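Local coordinates for Xaa-Pro Dipeptidase (Alteromonas macleodii, PDB 2QS8), which probably hydrolyses dipeptides or short peptides as a metal-dependent carboxypeptidase of the amidohydrolase superfamily, at residues Asp67-Phe72 with Ser252-Thr257. Sequence-based numbering, arbitrary orientation.
With MG (magnesium ion), chain C.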
ATOM      1  N   ASP A  67      18.296 -18.946  28.052  1.00 23.08           N
ATOM      2  CA  ASP A  67      17.577 -19.702  27.025  1.00 21.98           C
ATOM      3  C   ASP A  67      17.119 -18.678  25.983  1.00 20.80           C
ATOM      4  O   ASP A  67      16.284 -17.832  26.259  1.00 19.84           O
ATOM      5  CB  ASP A  67      16.370 -20.428  27.643  1.00 22.88           C
ATOM      6  CG  ASP A  67      15.776 -21.475  26.715  1.00 24.13           C
ATOM      7  OD1 ASP A  67      15.833 -21.290  25.482  1.00 23.82           O
ATOM      8  OD2 ASP A  67      15.238 -22.486  27.224  1.00 26.02           O
HETATM    9  N   MSE A  68      17.693 -18.754  24.786  1.00 21.49           N
HETATM   10  CA  MSE A  68      17.377 -17.812  23.710  1.00 20.44           C
HETATM   11  C   MSE A  68      16.040 -18.050  22.995  1.00 23.14           C
HETATM   12  O   MSE A  68      15.724 -17.327  22.048  1.00 22.57           O
HETATM   13  CB  MSE A  68      18.476 -17.852  22.651  1.00 18.50           C
HETATM   14  CG  MSE A  68      19.876 -17.545  23.141  1.00 17.13           C
HETATM   15 SE   MSE A  68      19.865 -15.723  23.824  1.00 25.22          SE
HETATM   16  CE  MSE A  68      19.660 -14.632  22.230  1.00 23.18           C
ATOM     17  N   HIS A  69      15.270 -19.052  23.414  1.00 22.03           N
ATOM     18  CA  HIS A  69      14.022 -19.342  22.712  1.00 22.16           C
ATOM     19  C   HIS A  69      12.959 -19.996  23.585  1.00 20.96           C
ATOM     20  O   HIS A  69      12.881 -21.223  23.678  1.00 19.54           O
ATOM     21  CB  HIS A  69      14.335 -20.232  21.505  1.00 22.33           C
ATOM     22  CG  HIS A  69      13.248 -20.285  20.474  1.00 25.96           C
ATOM     23  ND1 HIS A  69      13.466 -19.960  19.152  1.00 26.42           N
ATOM     24  CD2 HIS A  69      11.955 -20.677  20.557  1.00 25.72           C
ATOM     25  CE1 HIS A  69      12.354 -20.154  18.465  1.00 24.81           C
ATOM     26  NE2 HIS A  69      11.423 -20.589  19.294  1.00 26.11           N
ATOM     27  N   VAL A  70      12.138 -19.171  24.222  1.00 21.32           N
ATOM     28  CA  VAL A  70      11.081 -19.688  25.084  1.00 22.75           C
ATOM     29  C   VAL A  70       9.752 -19.003  24.774  1.00 23.16           C
ATOM     30  O   VAL A  70       9.730 -17.907  24.212  1.00 24.18           O
ATOM     31  CB  VAL A  70      11.407 -19.483  26.594  1.00 23.75           C
ATOM     32  CG1 VAL A  70      12.703 -20.217  26.955  1.00 22.50           C
ATOM     33  CG2 VAL A  70      11.512 -18.003  26.912  1.00 21.39           C
ATOM     34  N   HIS A  71       8.654 -19.664  25.132  1.00 21.90           N
ATOM     35  CA  HIS A  71       7.318 -19.124  24.900  1.00 22.42           C
ATOM     36  C   HIS A  71       6.462 -19.216  26.165  1.00 21.68           C
ATOM     37  O   HIS A  71       5.487 -19.974  26.209  1.00 22.02           O
ATOM     38  CB  HIS A  71       6.613 -19.886  23.767  1.00 20.13           C
ATOM     39  CG  HIS A  71       7.301 -19.793  22.445  1.00 23.04           C
ATOM     40  ND1 HIS A  71       7.371 -18.620  21.722  1.00 23.62           N
ATOM     41  CD2 HIS A  71       7.941 -20.731  21.705  1.00 22.33           C
ATOM     42  CE1 HIS A  71       8.019 -18.842  20.593  1.00 25.71           C
ATOM     43  NE2 HIS A  71       8.377 -20.113  20.558  1.00 25.68           N
ATOM     44  N   PHE A  72       6.819 -18.459  27.193  1.00 20.81           N
ATOM     45  CA  PHE A  72       6.037 -18.486  28.420  1.00 21.59           C
ATOM     46  C   PHE A  72       4.600 -18.145  28.043  1.00 23.27           C
ATOM     47  O   PHE A  72       4.365 -17.248  27.229  1.00 24.32           O
ATOM     48  CB  PHE A  72       6.534 -17.445  29.430  1.00 22.50           C
ATOM     49  CG  PHE A  72       7.955 -17.656  29.907  1.00 21.99           C
ATOM     50  CD1 PHE A  72       8.502 -18.933  30.010  1.00 22.60           C
ATOM     51  CD2 PHE A  72       8.718 -16.573  30.319  1.00 21.60           C
ATOM     52  CE1 PHE A  72       9.790 -19.121  30.523  1.00 22.34           C
ATOM     53  CE2 PHE A  72      10.003 -16.747  30.835  1.00 21.18           C
ATOM     54  CZ  PHE A  72      10.539 -18.022  30.938  1.00 22.98           C
ATOM     55  N   SER A 252      20.130 -14.149  14.552  1.00 24.86           N
ATOM     56  CA  SER A 252      20.097 -15.575  14.809  1.00 25.38           C
ATOM     57  C   SER A 252      19.050 -16.345  14.006  1.00 26.24           C
ATOM     58  O   SER A 252      18.012 -15.806  13.611  1.00 25.88           O
ATOM     59  CB  SER A 252      19.881 -15.823  16.309  1.00 24.29           C
ATOM     60  OG  SER A 252      18.634 -15.315  16.743  1.00 23.04           O
ATOM     61  N   ILE A 253      19.363 -17.610  13.756  1.00 24.47           N
ATOM     62  CA  ILE A 253      18.485 -18.512  13.042  1.00 25.30           C
ATOM     63  C   ILE A 253      18.027 -19.549  14.072  1.00 26.49           C
ATOM     64  O   ILE A 253      18.854 -20.159  14.756  1.00 27.65           O
ATOM     65  CB  ILE A 253      19.225 -19.248  11.904  1.00 26.72           C
ATOM     66  CG1 ILE A 253      19.674 -18.259  10.818  1.00 23.43           C
ATOM     67  CG2 ILE A 253      18.334 -20.334  11.338  1.00 25.66           C
ATOM     68  CD1 ILE A 253      18.546 -17.466  10.197  1.00 22.47           C
ATOM     69  N   GLU A 254      16.719 -19.732  14.196  1.00 26.38           N
ATOM     70  CA  GLU A 254      16.188 -20.708  15.139  1.00 25.54           C
ATOM     71  C   GLU A 254      15.884 -22.003  14.393  1.00 24.49           C
ATOM     72  O   GLU A 254      15.385 -21.966  13.273  1.00 22.73           O
ATOM     73  CB  GLU A 254      14.906 -20.172  15.786  1.00 26.42           C
ATOM     74  CG  GLU A 254      14.947 -18.688  16.169  1.00 26.92           C
ATOM     75  CD  GLU A 254      15.984 -18.359  17.241  1.00 28.29           C
ATOM     76  OE1 GLU A 254      15.939 -18.976  18.324  1.00 29.16           O
ATOM     77  OE2 GLU A 254      16.835 -17.475  16.999  1.00 26.97           O
ATOM     78  N   HIS A 255      16.194 -23.145  15.007  1.00 24.07           N
ATOM     79  CA  HIS A 255      15.943 -24.461  14.403  1.00 23.89           C
ATOM     80  C   HIS A 255      16.862 -24.847  13.223  1.00 24.15           C
ATOM     81  O   HIS A 255      17.538 -25.876  13.273  1.00 24.52           O
ATOM     82  CB  HIS A 255      14.479 -24.565  13.954  1.00 21.57           C
ATOM     83  CG  HIS A 255      13.508 -23.924  14.894  1.00 21.74           C
ATOM     84  ND1 HIS A 255      13.465 -24.220  16.238  1.00 23.40           N
ATOM     85  CD2 HIS A 255      12.551 -22.992  14.687  1.00 21.72           C
ATOM     86  CE1 HIS A 255      12.520 -23.499  16.818  1.00 22.49           C
ATOM     87  NE2 HIS A 255      11.953 -22.745  15.897  1.00 23.14           N
ATOM     88  N   GLY A 256      16.861 -24.026  12.171  1.00 25.42           N
ATOM     89  CA  GLY A 256      17.685 -24.273  10.992  1.00 27.22           C
ATOM     90  C   GLY A 256      17.768 -25.723  10.545  1.00 28.57           C
ATOM     91  O   GLY A 256      18.814 -26.186  10.081  1.00 30.39           O
ATOM     92  N   THR A 257      16.647 -26.427  10.658  1.00 28.47           N
ATOM     93  CA  THR A 257      16.551 -27.842  10.334  1.00 26.83           C
ATOM     94  C   THR A 257      17.225 -28.331   9.054  1.00 26.89           C
ATOM     95  O   THR A 257      17.968 -29.303   9.093  1.00 26.46           O
ATOM     96  CB  THR A 257      15.070 -28.273  10.322  1.00 26.23           C
ATOM     97  OG1 THR A 257      14.476 -27.914  11.572  1.00 23.76           O
ATOM     98  CG2 THR A 257      14.934 -29.777  10.099  1.00 26.09           C
TER
HETATM   99 MG    MG C 500       9.133 -21.131  18.795  1.00 29.56          MG
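His69 ND1 donates to Glu254 OE1 over 2.8 Å, nearly straight at 172°; the oxygen lies in the ring plane, whereas the N-H meets the anti side of the carboxylate from somewhat out of the carboxylate's plane. Ser252 OG, also 2.8 Å away, donates to Glu254 OE2, which in addition forms a salt bridge with Arg111. A bend at chi2 (-64°) folds the glutamate back, so that CG as well as the acid lies along the edge of the imidazole. The same ring uses its other nitrogen for the metal: His69 NE2 binds magnesium at 2.4 Å and His71 NE2 at 2.2 Å, and Asp328 completes the protein ligands of the metal site. This is the His-X-His metal motif of the amidohydrolase TIM barrel, here illustrating how a second-shell carboxylate orients a first-shell histidine and probably makes it a stronger electron donor. With an alanine at Glu254's position, His69 ND1 would probably lose its acceptor, leaving the imidazole freer to turn and Arg111 without this carboxylate. Beside the metal, the His255 side chain crosses that of His69 at about a right angle, its NE2 3.7 Å from His69 CE1, while its ND1 pairs with Thr277 and its side chain borders the bound methionine.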